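Local coordinates for protein pseudoaglycone deacetylase Dbv21 (Actinoplanes teichomyceticus, PDB 3DFI) that probably removes the acetyl group from the pseudoaglycone of the lipoglycopeptide antibiotic A40926, as a zinc-binding member of the PIG-L de-N-acetylase family, at residues E135-M140 / L169-E174; R9-S14 / C144-V149. All coordinates share one frame; numbering follows the deposited sequence.

Contact 1: residues E135-M140 / L169-E174; sequences EDIESM and LLAARE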
# COMPACT_ATOMS: atom_id res chain seq x y z
N GLU A 135 8.65 13.45 7.66
CA GLU A 135 8.05 14.76 8.04
C GLU A 135 6.59 14.84 7.58
O GLU A 135 5.71 15.20 8.34
CB GLU A 135 8.78 15.90 7.35
CG GLU A 135 9.88 16.56 8.07
CD GLU A 135 10.27 17.86 7.38
OE1 GLU A 135 10.20 18.95 8.02
OE2 GLU A 135 10.64 17.80 6.18
N ASP A 136 6.37 14.51 6.32
CA ASP A 136 5.03 14.48 5.72
C ASP A 136 4.09 13.46 6.36
O ASP A 136 2.89 13.72 6.50
CB ASP A 136 5.13 14.23 4.21
CG ASP A 136 5.64 15.42 3.45
OD1 ASP A 136 6.23 16.37 4.05
OD2 ASP A 136 5.45 15.43 2.22
N ILE A 137 4.62 12.29 6.73
CA ILE A 137 3.83 11.30 7.47
C ILE A 137 3.49 11.78 8.89
O ILE A 137 2.37 11.59 9.35
CB ILE A 137 4.52 9.89 7.51
CG1 ILE A 137 4.57 9.27 6.11
CG2 ILE A 137 3.73 8.90 8.38
CD1 ILE A 137 5.51 8.09 6.05
N GLU A 138 4.44 12.41 9.58
CA GLU A 138 4.12 13.04 10.86
C GLU A 138 3.01 14.08 10.69
O GLU A 138 2.07 14.11 11.49
CB GLU A 138 5.37 13.63 11.55
CG GLU A 138 6.36 12.50 11.96
CD GLU A 138 7.52 12.92 12.83
OE1 GLU A 138 7.60 14.11 13.20
OE2 GLU A 138 8.36 12.05 13.17
N SER A 139 3.10 14.92 9.67
CA SER A 139 2.08 15.94 9.41
C SER A 139 0.72 15.27 9.16
O SER A 139 -0.30 15.71 9.67
CB SER A 139 2.46 16.80 8.20
OG SER A 139 3.64 17.52 8.46
N MET A 140 0.72 14.17 8.39
CA MET A 140 -0.50 13.40 8.15
C MET A 140 -1.11 12.77 9.43
O MET A 140 -2.33 12.81 9.63
CB MET A 140 -0.28 12.37 7.03
CG MET A 140 -1.57 11.88 6.36
SD MET A 140 -2.37 13.13 5.29
CE MET A 140 -3.47 14.00 6.36
N LEU A 169 7.81 3.89 10.14
CA LEU A 169 8.25 3.39 11.46
C LEU A 169 8.74 4.50 12.39
O LEU A 169 8.39 4.54 13.57
CB LEU A 169 9.33 2.31 11.31
CG LEU A 169 8.84 0.96 10.77
CD1 LEU A 169 9.98 0.19 10.11
CD2 LEU A 169 8.20 0.12 11.90
N LEU A 170 9.55 5.39 11.85
CA LEU A 170 10.01 6.58 12.59
C LEU A 170 8.88 7.55 12.99
O LEU A 170 8.83 8.07 14.11
CB LEU A 170 11.07 7.33 11.75
CG LEU A 170 12.45 6.68 11.66
CD1 LEU A 170 13.24 7.28 10.50
CD2 LEU A 170 13.23 6.80 12.98
N ALA A 171 7.97 7.80 12.05
CA ALA A 171 6.89 8.76 12.27
C ALA A 171 5.86 8.27 13.30
O ALA A 171 5.48 9.03 14.19
CB ALA A 171 6.21 9.14 10.93
N ALA A 172 5.41 7.02 13.17
CA ALA A 172 4.46 6.42 14.12
C ALA A 172 5.04 6.27 15.54
O ALA A 172 4.32 6.41 16.54
CB ALA A 172 3.92 5.06 13.60
N ARG A 173 6.33 5.97 15.63
CA ARG A 173 7.03 5.86 16.91
C ARG A 173 7.17 7.22 17.58
O ARG A 173 7.03 7.35 18.80
CB ARG A 173 8.40 5.20 16.74
CG ARG A 173 9.18 4.94 18.05
CD ARG A 173 10.59 4.37 17.79
NE ARG A 173 10.54 3.14 16.98
CZ ARG A 173 11.17 2.99 15.82
NH1 ARG A 173 11.93 3.97 15.34
NH2 ARG A 173 11.03 1.86 15.12
N GLU A 174 7.46 8.25 16.78
CA GLU A 174 7.59 9.61 17.29
C GLU A 174 6.25 10.04 17.87
O GLU A 174 6.20 10.64 18.95
CB GLU A 174 8.01 10.58 16.17
CG GLU A 174 8.18 12.08 16.60
CD GLU A 174 9.32 12.31 17.58
OE1 GLU A 174 9.41 13.43 18.14
OE2 GLU A 174 10.13 11.39 17.82
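Ile137 and Glu138 meet Ala171 in a small helix-helix contact between helix 126-144 and the last turns of helix 159-174, toward the outside of the alpha/beta domain. The two short segments run in broadly the same direction, 40° apart, with their axes approaching to 8.7 Å. Such a close approach fits the smallness of the residue at the centre: the CA atoms of Glu138 and Ala171 come within 5.3 Å.

The methyl CB of Ala171 sits between two side chains of the facing helix. On the buried side, the branch methyl CG2 of Ile137 reaches it at 3.6 Å, while the other branch, ending in CD1, leads toward Ile13 of the sheet. On the outer side it is the methylene CG of Glu138 that touches it, at 3.5 Å. With CG anti to its carbonyl carbon (chi1 -66°) and the chain extended beyond, Glu138 carries its carboxylate past Ala171 to the next turn, where OE2 lies 3.4 Å from Glu174 CB and packs against the methylenes of that residue.

The two carboxylate planes are nearly parallel, 8° apart, and Glu138 OE2 stays 5.0 Å from Glu174 OE2. Arg134, one turn before Glu138, makes a salt bridge to Glu138 OE2 and a long, weak ion pair with Glu174, which probably eases the like charges. No hydrogen bond joins the segments.

This is the packing of neighbouring, roughly parallel helices on one face of the central sheet, before and after strand 148-152, as in Rossmann-like alpha/beta folds.

Contact 2: residues R9-S14 / C144-V149; sequences RILAIS and CDPTLV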
# COMPACT_ATOMS: atom_id res chain seq x y z
N ARG A 9 -9.89 4.78 13.86
CA ARG A 9 -9.35 5.66 12.82
C ARG A 9 -8.05 5.06 12.29
O ARG A 9 -7.03 5.11 12.95
CB ARG A 9 -9.13 7.08 13.39
CG ARG A 9 -10.42 7.77 13.87
CD ARG A 9 -10.19 9.18 14.45
NE ARG A 9 -9.31 9.18 15.62
CZ ARG A 9 -9.70 8.98 16.88
NH1 ARG A 9 -10.98 8.75 17.17
NH2 ARG A 9 -8.81 9.01 17.87
N ILE A 10 -8.13 4.47 11.09
CA ILE A 10 -6.97 3.86 10.44
C ILE A 10 -6.31 4.80 9.42
O ILE A 10 -6.99 5.34 8.53
CB ILE A 10 -7.33 2.52 9.74
CG1 ILE A 10 -7.87 1.49 10.76
CG2 ILE A 10 -6.09 1.94 9.03
CD1 ILE A 10 -8.54 0.28 10.11
N LEU A 11 -5.00 4.98 9.54
CA LEU A 11 -4.21 5.64 8.51
C LEU A 11 -3.30 4.62 7.84
O LEU A 11 -2.37 4.12 8.47
CB LEU A 11 -3.40 6.78 9.10
CG LEU A 11 -2.52 7.61 8.14
CD1 LEU A 11 -3.33 8.31 6.99
CD2 LEU A 11 -1.71 8.62 8.97
N ALA A 12 -3.58 4.30 6.59
CA ALA A 12 -2.71 3.41 5.83
C ALA A 12 -1.77 4.25 4.96
O ALA A 12 -2.22 5.20 4.30
CB ALA A 12 -3.53 2.45 4.98
N ILE A 13 -0.48 3.94 5.01
CA ILE A 13 0.53 4.65 4.21
C ILE A 13 0.95 3.75 3.04
O ILE A 13 1.70 2.78 3.23
CB ILE A 13 1.79 5.07 5.05
CG1 ILE A 13 1.42 5.68 6.42
CG2 ILE A 13 2.71 6.02 4.25
CD1 ILE A 13 0.76 7.08 6.32
N SER A 14 0.46 4.07 1.84
CA SER A 14 0.74 3.26 0.64
C SER A 14 1.94 3.88 -0.09
O SER A 14 1.97 5.10 -0.28
CB SER A 14 -0.48 3.23 -0.28
OG SER A 14 -0.24 2.40 -1.40
N CYS A 144 -4.79 13.51 10.86
CA CYS A 144 -5.81 12.46 10.79
C CYS A 144 -6.12 11.81 12.16
O CYS A 144 -7.09 11.07 12.30
CB CYS A 144 -5.42 11.38 9.75
SG CYS A 144 -5.60 11.92 7.99
N ASP A 145 -5.27 12.09 13.15
CA ASP A 145 -5.38 11.54 14.53
C ASP A 145 -5.74 10.02 14.59
O ASP A 145 -6.71 9.63 15.25
CB ASP A 145 -6.33 12.42 15.39
CG ASP A 145 -6.28 12.09 16.88
OD1 ASP A 145 -5.32 11.45 17.37
OD2 ASP A 145 -7.23 12.50 17.60
N PRO A 146 -4.94 9.17 13.93
CA PRO A 146 -5.30 7.76 13.81
C PRO A 146 -5.12 7.00 15.13
O PRO A 146 -4.33 7.44 15.97
CB PRO A 146 -4.27 7.24 12.80
CG PRO A 146 -3.08 8.08 13.05
CD PRO A 146 -3.63 9.46 13.30
N THR A 147 -5.84 5.89 15.28
CA THR A 147 -5.64 4.95 16.41
C THR A 147 -4.83 3.73 15.96
O THR A 147 -4.41 2.92 16.77
CB THR A 147 -7.00 4.50 16.99
OG1 THR A 147 -7.80 3.92 15.95
CG2 THR A 147 -7.76 5.70 17.55
N LEU A 148 -4.64 3.61 14.65
CA LEU A 148 -3.78 2.57 14.05
C LEU A 148 -3.19 3.09 12.74
O LEU A 148 -3.89 3.70 11.93
CB LEU A 148 -4.58 1.29 13.79
CG LEU A 148 -3.92 0.11 13.05
CD1 LEU A 148 -2.92 -0.56 13.94
CD2 LEU A 148 -5.02 -0.90 12.63
N VAL A 149 -1.89 2.86 12.58
CA VAL A 149 -1.19 3.11 11.32
C VAL A 149 -0.75 1.80 10.66
O VAL A 149 -0.24 0.93 11.34
CB VAL A 149 0.07 4.00 11.56
CG1 VAL A 149 0.98 4.03 10.33
CG2 VAL A 149 -0.35 5.46 11.95
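Arg9 makes the densest set of polar contacts here, gripping the turn that leads from helix 126-144 into strand 148-152. Its carbonyl O accepts two backbone bonds, from Thr147 N at 2.7 Å in the carbonyl plane and from Leu148 N at a longer 3.3 Å. Its own N gives a nearly straight bond to Thr147 OG1 (3.1 Å, 172°), an oxygen that also bonds to Asp6 O.

The side chain continues the grip. Bent at chi3 (-61°), it brings NE to Asp145 O at 2.7 Å, with the acceptor lying in the guanidinium plane and the bond almost linear. Thr147 CG2 lies over one guanidinium face, offset toward the rim, the two side chains crossing at about a right angle. Asp145 OD2 is a long ionic partner of NH2, well out of the guanidinium plane, so charge alone acts there. Asp145 has positive phi and is where the chain leaves the helix.

Beyond this turn the chains pair as parallel strands. Leu11 N donates to Leu148 O at 2.9 Å, and a further backbone hydrogen bond joins Leu11 to Leu150. Ile10 and Leu148 lie side by side on one face of the sheet. On the other face, Leu11 CB rests against Pro146 CB at 3.8 Å, and Ile13 CG1 is 4.3 Å from Val149 CG1; helices 126-144 and 159-174 cover this side.

Strand 37-42 flanks strand 9-14 on its other edge, placing the latter inside the sheet. After it come His16 and Asp19, which with His161 bind zinc: the central parallel strands of a Rossmann-like PIG-L fold, with the metal site beyond their C-terminal ends.

In the fold
Both contacts involve the chain around helix 126-144: contact 1 packs this helix on helix 159-174, and contact 2 joins its C-terminal end and the following strand to strand 9-14. The consecutive elements 126-144, 148-152 and 159-174 thus supply both helices of contact 1 and the second strand of contact 2. The two layers meet directly, Ile137 CD1 lying 3.9 Å from Ile13 CG2 and Met140 CG 4.0 Å from Leu11 CD1. Contact 1 is van der Waals packing round one alanine methyl, with glutamates on its outer side and no hydrogen bond between its segments. Contact 2, larger and nearer the chain centre, combines backbone hydrogen bonds and buried strand packing with a partly exposed arginine at its outer end.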